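Local coordinates for protein bifunctional cytochrome P450/NADPH--P450 reductase (Deinococcus aerius, PDB 7F3H) that catalyses NADPH-dependent hydroxylation of organic substrates at a heme iron, as the oxygenase part of a cytochrome P450 fused to its reductase, at residues L177-R182 / A213-L218; F161-R166 / E172-L177; Q34-I39 / Q55-N60. All blocks are in the same frame, centred on the assembly; numbering follows the deposited sequence.

Contact 1 (L177-R182 / A213-L218); sequences LQALAR and ASMNEL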
loop_
_atom_site.group_PDB
_atom_site.type_symbol
_atom_site.label_atom_id
_atom_site.label_comp_id
_atom_site.label_asym_id
_atom_site.label_seq_id
_atom_site.Cartn_x
_atom_site.Cartn_y
_atom_site.Cartn_z
ATOM N N LEU A 177 -5.317 -9.064 -15.587
ATOM C CA LEU A 177 -4.445 -8.988 -14.415
ATOM C C LEU A 177 -3.022 -9.433 -14.726
ATOM O O LEU A 177 -2.069 -8.923 -14.115
ATOM C CB LEU A 177 -5.040 -9.802 -13.268
ATOM C CG LEU A 177 -6.454 -9.340 -12.867
ATOM C CD1 LEU A 177 -7.044 -10.266 -11.840
ATOM C CD2 LEU A 177 -6.448 -7.900 -12.365
ATOM N N GLN A 178 -2.844 -10.352 -15.686
ATOM C CA GLN A 178 -1.490 -10.701 -16.109
ATOM C C GLN A 178 -0.818 -9.516 -16.800
ATOM O O GLN A 178 0.373 -9.239 -16.572
ATOM C CB GLN A 178 -1.518 -11.919 -17.040
ATOM C CG GLN A 178 -1.713 -13.256 -16.320
ATOM C CD GLN A 178 -2.098 -14.399 -17.261
ATOM O OE1 GLN A 178 -2.297 -14.203 -18.462
ATOM N NE2 GLN A 178 -2.212 -15.598 -16.709
ATOM N N ALA A 179 -1.585 -8.780 -17.612
ATOM C CA ALA A 179 -1.084 -7.564 -18.233
ATOM C C ALA A 179 -0.731 -6.517 -17.172
ATOM O O ALA A 179 0.332 -5.879 -17.242
ATOM C CB ALA A 179 -2.126 -7.027 -19.227
ATOM N N LEU A 180 -1.615 -6.323 -16.181
ATOM C CA LEU A 180 -1.293 -5.442 -15.048
ATOM C C LEU A 180 0.029 -5.834 -14.392
ATOM O O LEU A 180 0.896 -4.980 -14.152
ATOM C CB LEU A 180 -2.411 -5.458 -14.000
ATOM C CG LEU A 180 -2.252 -4.456 -12.849
ATOM C CD1 LEU A 180 -2.233 -3.029 -13.410
ATOM C CD2 LEU A 180 -3.354 -4.611 -11.835
ATOM N N ALA A 181 0.186 -7.125 -14.074
ATOM C CA ALA A 181 1.397 -7.580 -13.396
ATOM C C ALA A 181 2.643 -7.301 -14.242
ATOM O O ALA A 181 3.626 -6.725 -13.752
ATOM C CB ALA A 181 1.283 -9.075 -13.051
ATOM N N ARG A 182 2.603 -7.696 -15.518
ATOM C CA ARG A 182 3.713 -7.454 -16.432
ATOM C C ARG A 182 4.048 -5.970 -16.508
ATOM O O ARG A 182 5.221 -5.587 -16.422
ATOM C CB ARG A 182 3.364 -7.986 -17.825
ATOM C CG ARG A 182 3.302 -9.497 -17.976
ATOM C CD ARG A 182 3.285 -9.896 -19.480
ATOM N NE ARG A 182 2.100 -9.383 -20.163
ATOM C CZ ARG A 182 0.943 -10.049 -20.222
ATOM N NH1 ARG A 182 0.828 -11.245 -19.654
ATOM N NH2 ARG A 182 -0.106 -9.530 -20.854
ATOM N N ALA A 213 -2.332 -0.840 -23.483
ATOM C CA ALA A 213 -3.461 -0.665 -24.397
ATOM C C ALA A 213 -4.567 -1.684 -24.114
ATOM O O ALA A 213 -5.754 -1.349 -24.124
ATOM C CB ALA A 213 -2.986 -0.780 -25.845
ATOM N N SER A 214 -4.196 -2.944 -23.920
ATOM C CA SER A 214 -5.200 -3.977 -23.649
ATOM C C SER A 214 -5.979 -3.667 -22.366
ATOM O O SER A 214 -7.208 -3.859 -22.298
ATOM C CB SER A 214 -4.518 -5.345 -23.563
ATOM O OG SER A 214 -3.740 -5.443 -22.371
ATOM N N MET A 215 -5.282 -3.139 -21.355
ATOM C CA MET A 215 -5.962 -2.749 -20.115
ATOM C C MET A 215 -6.909 -1.573 -20.341
ATOM O O MET A 215 -8.088 -1.628 -19.949
ATOM C CB MET A 215 -4.934 -2.406 -19.042
ATOM C CG MET A 215 -4.159 -3.620 -18.613
ATOM S SD MET A 215 -3.364 -3.405 -17.033
ATOM C CE MET A 215 -1.726 -2.924 -17.558
ATOM N N ASN A 216 -6.393 -0.490 -20.949
ATOM C CA ASN A 216 -7.223 0.661 -21.286
ATOM C C ASN A 216 -8.446 0.221 -22.071
ATOM O O ASN A 216 -9.552 0.685 -21.802
ATOM C CB ASN A 216 -6.434 1.702 -22.095
ATOM C CG ASN A 216 -5.268 2.302 -21.312
ATOM O OD1 ASN A 216 -5.211 2.163 -20.087
ATOM N ND2 ASN A 216 -4.334 2.978 -22.008
ATOM N N GLU A 217 -8.263 -0.680 -23.044
ATOM C CA GLU A 217 -9.367 -1.178 -23.864
ATOM C C GLU A 217 -10.451 -1.839 -23.024
ATOM O O GLU A 217 -11.644 -1.577 -23.226
ATOM C CB GLU A 217 -8.860 -2.141 -24.939
ATOM C CG GLU A 217 -8.336 -1.427 -26.188
ATOM C CD GLU A 217 -9.446 -0.767 -27.016
ATOM O OE1 GLU A 217 -10.366 -1.502 -27.473
ATOM O OE2 GLU A 217 -9.385 0.485 -27.200
ATOM N N LEU A 218 -10.071 -2.792 -22.165
ATOM C CA LEU A 218 -11.085 -3.446 -21.344
ATOM C C LEU A 218 -11.847 -2.426 -20.505
ATOM O O LEU A 218 -13.092 -2.443 -20.458
ATOM C CB LEU A 218 -10.441 -4.502 -20.448
ATOM C CG LEU A 218 -11.337 -5.355 -19.528
ATOM C CD1 LEU A 218 -10.725 -6.755 -19.288
ATOM C CD2 LEU A 218 -11.668 -4.642 -18.173
#

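Contact 2 (F161-R166 / E172-L177); sequences FDYRFR and ELHPFL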
loop_
_atom_site.group_PDB
_atom_site.type_symbol
_atom_site.label_atom_id
_atom_site.label_comp_id
_atom_site.label_asym_id
_atom_site.label_seq_id
_atom_site.Cartn_x
_atom_site.Cartn_y
_atom_site.Cartn_z
ATOM N N PHE A 161 -15.237 -1.321 -10.420
ATOM C CA PHE A 161 -15.998 -1.231 -11.658
ATOM C C PHE A 161 -16.833 -2.472 -11.890
ATOM O O PHE A 161 -17.062 -2.862 -13.035
ATOM C CB PHE A 161 -15.089 -0.941 -12.880
ATOM C CG PHE A 161 -13.958 -1.957 -13.136
ATOM C CD1 PHE A 161 -12.834 -2.011 -12.305
ATOM C CD2 PHE A 161 -13.962 -2.768 -14.282
ATOM C CE1 PHE A 161 -11.773 -2.905 -12.559
ATOM C CE2 PHE A 161 -12.902 -3.661 -14.549
ATOM C CZ PHE A 161 -11.813 -3.734 -13.679
ATOM N N ASP A 162 -17.325 -3.066 -10.804
ATOM C CA ASP A 162 -18.278 -4.165 -10.832
ATOM C C ASP A 162 -17.829 -5.303 -11.748
ATOM O O ASP A 162 -18.657 -5.978 -12.376
ATOM C CB ASP A 162 -19.673 -3.653 -11.232
ATOM C CG ASP A 162 -20.789 -4.636 -10.889
ATOM O OD1 ASP A 162 -20.734 -5.283 -9.821
ATOM O OD2 ASP A 162 -21.743 -4.752 -11.682
ATOM N N TYR A 163 -16.532 -5.587 -11.809
ATOM C CA TYR A 163 -16.103 -6.692 -12.642
ATOM C C TYR A 163 -15.440 -7.770 -11.778
ATOM O O TYR A 163 -14.683 -7.478 -10.835
ATOM C CB TYR A 163 -15.285 -6.119 -13.826
ATOM C CG TYR A 163 -14.677 -7.060 -14.814
ATOM C CD1 TYR A 163 -14.959 -8.407 -14.786
ATOM C CD2 TYR A 163 -14.344 -6.547 -16.088
ATOM C CE1 TYR A 163 -14.527 -9.251 -15.767
ATOM C CE2 TYR A 163 -13.971 -7.379 -17.138
ATOM C CZ TYR A 163 -14.069 -8.735 -16.961
ATOM O OH TYR A 163 -13.711 -9.617 -17.962
ATOM N N ARG A 164 -15.863 -9.017 -12.039
ATOM C CA ARG A 164 -15.529 -10.216 -11.271
ATOM C C ARG A 164 -14.492 -11.020 -12.037
ATOM O O ARG A 164 -14.845 -11.816 -12.913
ATOM C CB ARG A 164 -16.795 -11.054 -11.075
ATOM C CG ARG A 164 -17.772 -10.504 -10.051
ATOM C CD ARG A 164 -18.877 -11.532 -9.754
ATOM N NE ARG A 164 -19.681 -11.205 -8.577
ATOM C CZ ARG A 164 -20.532 -10.182 -8.483
ATOM N NH1 ARG A 164 -20.718 -9.346 -9.500
ATOM N NH2 ARG A 164 -21.202 -9.981 -7.355
ATOM N N PHE A 165 -13.225 -10.897 -11.642
ATOM C CA PHE A 165 -12.136 -11.653 -12.247
ATOM C C PHE A 165 -12.050 -13.081 -11.746
ATOM O O PHE A 165 -11.328 -13.894 -12.349
ATOM C CB PHE A 165 -10.812 -10.933 -11.999
ATOM C CG PHE A 165 -10.663 -9.690 -12.820
ATOM C CD1 PHE A 165 -10.522 -9.777 -14.193
ATOM C CD2 PHE A 165 -10.694 -8.440 -12.228
ATOM C CE1 PHE A 165 -10.391 -8.632 -14.970
ATOM C CE2 PHE A 165 -10.563 -7.289 -12.985
ATOM C CZ PHE A 165 -10.419 -7.383 -14.365
ATOM N N ARG A 166 -12.768 -13.396 -10.666
ATOM C CA ARG A 166 -12.866 -14.755 -10.132
ATOM C C ARG A 166 -11.499 -15.416 -10.001
ATOM O O ARG A 166 -11.280 -16.545 -10.452
ATOM C CB ARG A 166 -13.788 -15.585 -11.015
ATOM C CG ARG A 166 -15.124 -14.884 -11.295
ATOM C CD ARG A 166 -16.176 -15.863 -11.761
ATOM N NE ARG A 166 -17.227 -15.132 -12.453
ATOM C CZ ARG A 166 -18.394 -14.819 -11.919
ATOM N NH1 ARG A 166 -18.699 -15.204 -10.676
ATOM N NH2 ARG A 166 -19.268 -14.132 -12.643
ATOM N N GLU A 172 -4.724 -19.583 -12.941
ATOM C CA GLU A 172 -4.013 -18.766 -13.892
ATOM C C GLU A 172 -4.772 -17.428 -13.714
ATOM O O GLU A 172 -6.007 -17.442 -13.633
ATOM C CB GLU A 172 -4.209 -19.181 -15.353
ATOM C CG GLU A 172 -2.868 -18.977 -16.181
ATOM C CD GLU A 172 -3.015 -18.803 -17.694
ATOM O OE1 GLU A 172 -3.683 -18.284 -18.509
ATOM O OE2 GLU A 172 -3.088 -20.072 -18.125
ATOM N N LEU A 173 -4.101 -16.278 -13.630
ATOM C CA LEU A 173 -4.975 -15.097 -13.472
ATOM C C LEU A 173 -5.619 -14.712 -14.808
ATOM O O LEU A 173 -5.135 -15.094 -15.865
ATOM C CB LEU A 173 -4.231 -13.886 -12.928
ATOM C CG LEU A 173 -3.832 -13.816 -11.469
ATOM C CD1 LEU A 173 -2.913 -12.633 -11.299
ATOM C CD2 LEU A 173 -5.061 -13.659 -10.544
ATOM N N HIS A 174 -6.734 -13.963 -14.752
ATOM C CA HIS A 174 -7.334 -13.365 -15.949
ATOM C C HIS A 174 -6.293 -12.556 -16.728
ATOM O O HIS A 174 -5.445 -11.890 -16.114
ATOM C CB HIS A 174 -8.499 -12.444 -15.558
ATOM C CG HIS A 174 -9.302 -11.905 -16.703
ATOM N ND1 HIS A 174 -8.787 -11.024 -17.637
ATOM C CD2 HIS A 174 -10.614 -12.044 -17.007
ATOM C CE1 HIS A 174 -9.740 -10.673 -18.485
ATOM N NE2 HIS A 174 -10.858 -11.275 -18.118
ATOM N N PRO A 175 -6.331 -12.581 -18.076
ATOM C CA PRO A 175 -5.348 -11.814 -18.876
ATOM C C PRO A 175 -5.195 -10.359 -18.481
ATOM O O PRO A 175 -4.067 -9.851 -18.488
ATOM C CB PRO A 175 -5.917 -11.937 -20.298
ATOM C CG PRO A 175 -6.509 -13.296 -20.314
ATOM C CD PRO A 175 -7.180 -13.422 -18.939
ATOM N N PHE A 176 -6.299 -9.661 -18.184
ATOM C CA PHE A 176 -6.206 -8.267 -17.731
ATOM C C PHE A 176 -5.251 -8.131 -16.543
ATOM O O PHE A 176 -4.401 -7.235 -16.521
ATOM C CB PHE A 176 -7.602 -7.724 -17.409
ATOM C CG PHE A 176 -7.614 -6.301 -16.855
ATOM C CD1 PHE A 176 -7.496 -6.063 -15.481
ATOM C CD2 PHE A 176 -7.789 -5.209 -17.695
ATOM C CE1 PHE A 176 -7.525 -4.775 -14.978
ATOM C CE2 PHE A 176 -7.813 -3.911 -17.178
ATOM C CZ PHE A 176 -7.685 -3.703 -15.826
ATOM N N LEU A 177 -5.317 -9.064 -15.587
ATOM C CA LEU A 177 -4.445 -8.988 -14.415
ATOM C C LEU A 177 -3.022 -9.433 -14.726
ATOM O O LEU A 177 -2.069 -8.923 -14.115
ATOM C CB LEU A 177 -5.040 -9.802 -13.268
ATOM C CG LEU A 177 -6.454 -9.340 -12.867
ATOM C CD1 LEU A 177 -7.044 -10.266 -11.840
ATOM C CD2 LEU A 177 -6.448 -7.900 -12.365
#

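Contact 3 (Q34-I39 / Q55-N60); sequences QLARQI and QAYDPN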
loop_
_atom_site.group_PDB
_atom_site.type_symbol
_atom_site.label_atom_id
_atom_site.label_comp_id
_atom_site.label_asym_id
_atom_site.label_seq_id
_atom_site.Cartn_x
_atom_site.Cartn_y
_atom_site.Cartn_z
ATOM N N GLN A 34 19.461 0.469 7.914
ATOM C CA GLN A 34 20.682 0.214 8.695
ATOM C C GLN A 34 21.546 1.475 8.784
ATOM O O GLN A 34 21.991 1.868 9.880
ATOM C CB GLN A 34 21.500 -0.930 8.089
ATOM C CG GLN A 34 21.018 -2.347 8.389
ATOM C CD GLN A 34 20.649 -2.628 9.861
ATOM O OE1 GLN A 34 19.639 -3.283 10.135
ATOM N NE2 GLN A 34 21.473 -2.160 10.796
ATOM N N LEU A 35 21.795 2.133 7.634
ATOM C CA LEU A 35 22.451 3.442 7.697
ATOM C C LEU A 35 21.793 4.361 8.707
ATOM O O LEU A 35 22.485 4.969 9.531
ATOM C CB LEU A 35 22.497 4.190 6.376
ATOM C CG LEU A 35 23.614 3.913 5.421
ATOM C CD1 LEU A 35 23.353 4.747 4.151
ATOM C CD2 LEU A 35 24.858 4.397 6.182
ATOM N N ALA A 36 20.468 4.519 8.625
ATOM C CA ALA A 36 19.787 5.450 9.515
ATOM C C ALA A 36 20.112 5.117 10.963
ATOM O O ALA A 36 20.338 6.016 11.785
ATOM C CB ALA A 36 18.285 5.413 9.273
ATOM N N ARG A 37 20.237 3.821 11.266
ATOM C CA ARG A 37 20.555 3.434 12.638
ATOM C C ARG A 37 21.975 3.820 13.018
ATOM O O ARG A 37 22.252 4.001 14.207
ATOM C CB ARG A 37 20.414 1.920 12.801
ATOM C CG ARG A 37 19.020 1.454 13.054
ATOM C CD ARG A 37 18.529 1.891 14.433
ATOM N NE ARG A 37 17.425 1.038 14.860
ATOM C CZ ARG A 37 16.142 1.358 14.728
ATOM N NH1 ARG A 37 15.805 2.514 14.162
ATOM N NH2 ARG A 37 15.201 0.510 15.143
ATOM N N GLN A 38 22.847 4.050 12.029
ATOM C CA GLN A 38 24.182 4.559 12.353
ATOM C C GLN A 38 24.181 6.070 12.512
ATOM O O GLN A 38 25.044 6.607 13.212
ATOM C CB GLN A 38 25.227 4.240 11.273
ATOM C CG GLN A 38 25.281 2.833 10.740
ATOM C CD GLN A 38 25.489 1.845 11.826
ATOM O OE1 GLN A 38 26.353 2.029 12.687
ATOM N NE2 GLN A 38 24.685 0.785 11.823
ATOM N N ILE A 39 23.242 6.776 11.888
ATOM C CA ILE A 39 23.341 8.235 11.848
ATOM C C ILE A 39 22.258 8.880 12.713
ATOM O O ILE A 39 21.096 8.992 12.292
ATOM C CB ILE A 39 23.276 8.714 10.385
ATOM C CG1 ILE A 39 24.276 7.905 9.530
ATOM C CG2 ILE A 39 23.525 10.226 10.258
ATOM C CD1 ILE A 39 24.423 8.367 8.107
ATOM N N GLN A 55 17.670 11.010 2.671
ATOM C CA GLN A 55 16.765 10.191 3.482
ATOM C C GLN A 55 16.498 10.848 4.840
ATOM O O GLN A 55 17.446 11.236 5.540
ATOM C CB GLN A 55 17.345 8.787 3.688
ATOM C CG GLN A 55 17.481 7.959 2.402
ATOM C CD GLN A 55 16.173 7.363 1.944
ATOM O OE1 GLN A 55 15.187 7.329 2.685
ATOM N NE2 GLN A 55 16.162 6.856 0.729
ATOM N N ALA A 56 15.212 10.970 5.215
ATOM C CA ALA A 56 14.830 11.618 6.469
ATOM C C ALA A 56 13.960 10.722 7.332
ATOM O O ALA A 56 12.994 10.136 6.842
ATOM C CB ALA A 56 14.071 12.894 6.220
ATOM N N TYR A 57 14.256 10.705 8.640
ATOM C CA TYR A 57 13.598 9.828 9.606
ATOM C C TYR A 57 13.495 10.407 11.027
ATOM O O TYR A 57 12.825 9.813 11.878
ATOM C CB TYR A 57 14.306 8.457 9.585
ATOM C CG TYR A 57 15.815 8.543 9.689
ATOM C CD1 TYR A 57 16.583 8.788 8.542
ATOM C CD2 TYR A 57 16.480 8.342 10.898
ATOM C CE1 TYR A 57 17.944 8.898 8.607
ATOM C CE2 TYR A 57 17.864 8.432 10.962
ATOM C CZ TYR A 57 18.582 8.716 9.813
ATOM O OH TYR A 57 19.949 8.799 9.851
ATOM N N ASP A 58 14.173 11.529 11.308
ATOM C CA ASP A 58 13.973 12.240 12.583
ATOM C C ASP A 58 12.541 12.768 12.657
ATOM O O ASP A 58 12.101 13.470 11.727
ATOM C CB ASP A 58 14.942 13.417 12.722
ATOM C CG ASP A 58 14.816 14.128 14.074
ATOM O OD1 ASP A 58 15.361 13.597 15.049
ATOM O OD2 ASP A 58 14.215 15.214 14.172
ATOM N N PRO A 59 11.795 12.482 13.734
ATOM C CA PRO A 59 10.381 12.911 13.774
ATOM C C PRO A 59 10.186 14.417 13.629
ATOM O O PRO A 59 9.274 14.842 12.911
ATOM C CB PRO A 59 9.886 12.390 15.135
ATOM C CG PRO A 59 10.834 11.257 15.494
ATOM C CD PRO A 59 12.176 11.684 14.916
ATOM N N ASN A 60 11.058 15.251 14.194
ATOM C CA ASN A 60 10.798 16.685 14.047
ATOM C C ASN A 60 11.125 17.177 12.635
ATOM O O ASN A 60 10.379 18.009 12.064
ATOM C CB ASN A 60 11.602 17.458 15.076
ATOM C CG ASN A 60 11.220 17.116 16.488
ATOM O OD1 ASN A 60 10.031 17.004 16.830
ATOM N ND2 ASN A 60 12.232 16.938 17.332
#

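Contact 1 (L177-R182 / A213-L218)
Ala179 and Met215 mark the level at which segments 177-182 and 213-218 come together, their CA atoms 7.1 Å apart. Both segments are helical and run roughly antiparallel, with N-to-C directions at 137° and axes 9.5 Å apart at their closest. Met215 has the largest part in the contact. With CG set beside its own backbone N (chi1 -67°) and the chain bent by rotation about the CG-SD bond (chi3 -96°), it lays its thioether against the backbone of the opposite helix. SD sits 3.5 Å from both Leu180 N and Leu180 CA, and the CE methyl ends 3.6 Å from Ala179 O. Higher up the same side chain, Met215 CG meets Ala179 CB at 4.0 Å. Leu180 crosses the methionine at about a right angle and touches SD with CB and CD1; its branched end continues to Met262 and Ile266 on helix 254-285. At the margin, Ser214 OG lies against Ala179 CB, and its hydrogen bond is made with Asp211 O. Helices 175-190 and 199-227 correspond to the F and G helices of the P450 fold; the side chain of Leu180 lies about 12 Å from the heme. Between the two segments the contact is largely apolar, a polarisable sulfur lying against peptide atoms, while the salt bridge from Arg182 to Asp211 adds a charged link between the same helices.

Contact 2 (F161-R166 / E172-L177)
His174 meets Phe165 and Tyr163 while also capping its own helix, using its face and both ring nitrogens at once. As the N-cap residue of helix 175-190 it accepts a hydrogen bond at ND1 from Phe176 N, 2.9 Å long and practically in the imidazole plane. At the second nitrogen, NE2 donates a weak, bent bond of 3.3 Å to Tyr163 OH. With CG anti to the backbone N (chi1 -173°), the imidazole is brought against the loop, where Phe165 meets its face in a T-shaped pair: the rings stand at 79° with centroids 5.0 Å apart, and Phe165 CD1 is the leading edge atom, 3.5 Å from His174 CG.

Phe165 is the hub of the cluster. Leu177 covers one face of its ring in a CH-pi contact, CG standing 4.2 Å from the centroid almost on the normal, while Tyr163 lies over the opposite face, toward the rim. Beyond its far end comes Phe176, whose ring is nearly parallel (14°) but slid well aside, so that overlap is slight; the contact is carried by Phe165 CZ on Phe176 CD1, 3.4 Å apart. Phe176 reaches on to Met215 and Leu218 of helix 199-227, and Phe165 also touches Asp154 and Ser157 of helix 144-161. The turn between the E and F helices of the P450 fold is thus closed by an aromatic cluster. Because ND1 accepts from a backbone N-H, it probably carries no proton, which is consistent with a neutral ring protonated at NE2, and the cap at one nitrogen, the phenol at the other and the phenylalanine edge against its face together restrict its rotation.

Contact 3 (Q34-I39 / Q55-N60)
Ala36 and Ile39 hold the ring of Tyr57 in two perpendicular ways, one over its face and the other at its rim. The methyl of Ala36 stands almost on the ring normal, a CH-pi contact with CB 3.4 Å from the centroid and 14° off the perpendicular. Ala36 CA adds to this near the phenol end, 3.4 Å from Tyr57 OH. In the plane of the ring, the hydroxyl donates to Ile39 O at 2.7 Å, arriving in the carbonyl plane on a lone pair with a C=O...O angle of 134°. The Ile39 side chain crosses the tyrosine at about a right angle, its CB 3.4 Å from OH. Chi1 of 49° sets Tyr57 CG between its backbone N and carbonyl carbon, and from there the ring extends to the last turn of the helix. Ile39 is the first residue to leave that helix, so the bond ties down a carbonyl at the C-terminal exit. Phe44 touches both Ile39 and Tyr57, and Ala363 of helix 361-365 touches both Ala36 and Tyr57. Just beyond, Asp58 N-caps helix 59-65: its OD2 accepts a weak bond from Asn60 N and a further hydrogen bond from Leu61 N. This packing of helix 28-38 on the end of the hairpin 43-48/51-56 belongs to the beta-rich N-terminal side of the P450 fold, where the A helix lies against the large sheet.

Overall arrangement
From the N terminus, contact 3 first closes the excursion from helix 28-38 through the hairpin 43-48/51-56, bringing Tyr57 back against that helix just before helix 59-65 begins. Contact 2 follows, closing the short turn between helices 144-161 and 175-190. Contact 1 then closes the longer connection from helix 175-190 to helix 199-227. The three are in series, neither nested nor crossed. Contacts 1 and 2 share Leu177 and touch through Phe176, so that the loop after helix 144-161 and helices 175-190 and 199-227 form one packed region. Contact 3 lies on the opposite side of the chain's centre, about 39 Å from contact 1 and 41 Å from contact 2 between centres, in the sheet-containing part.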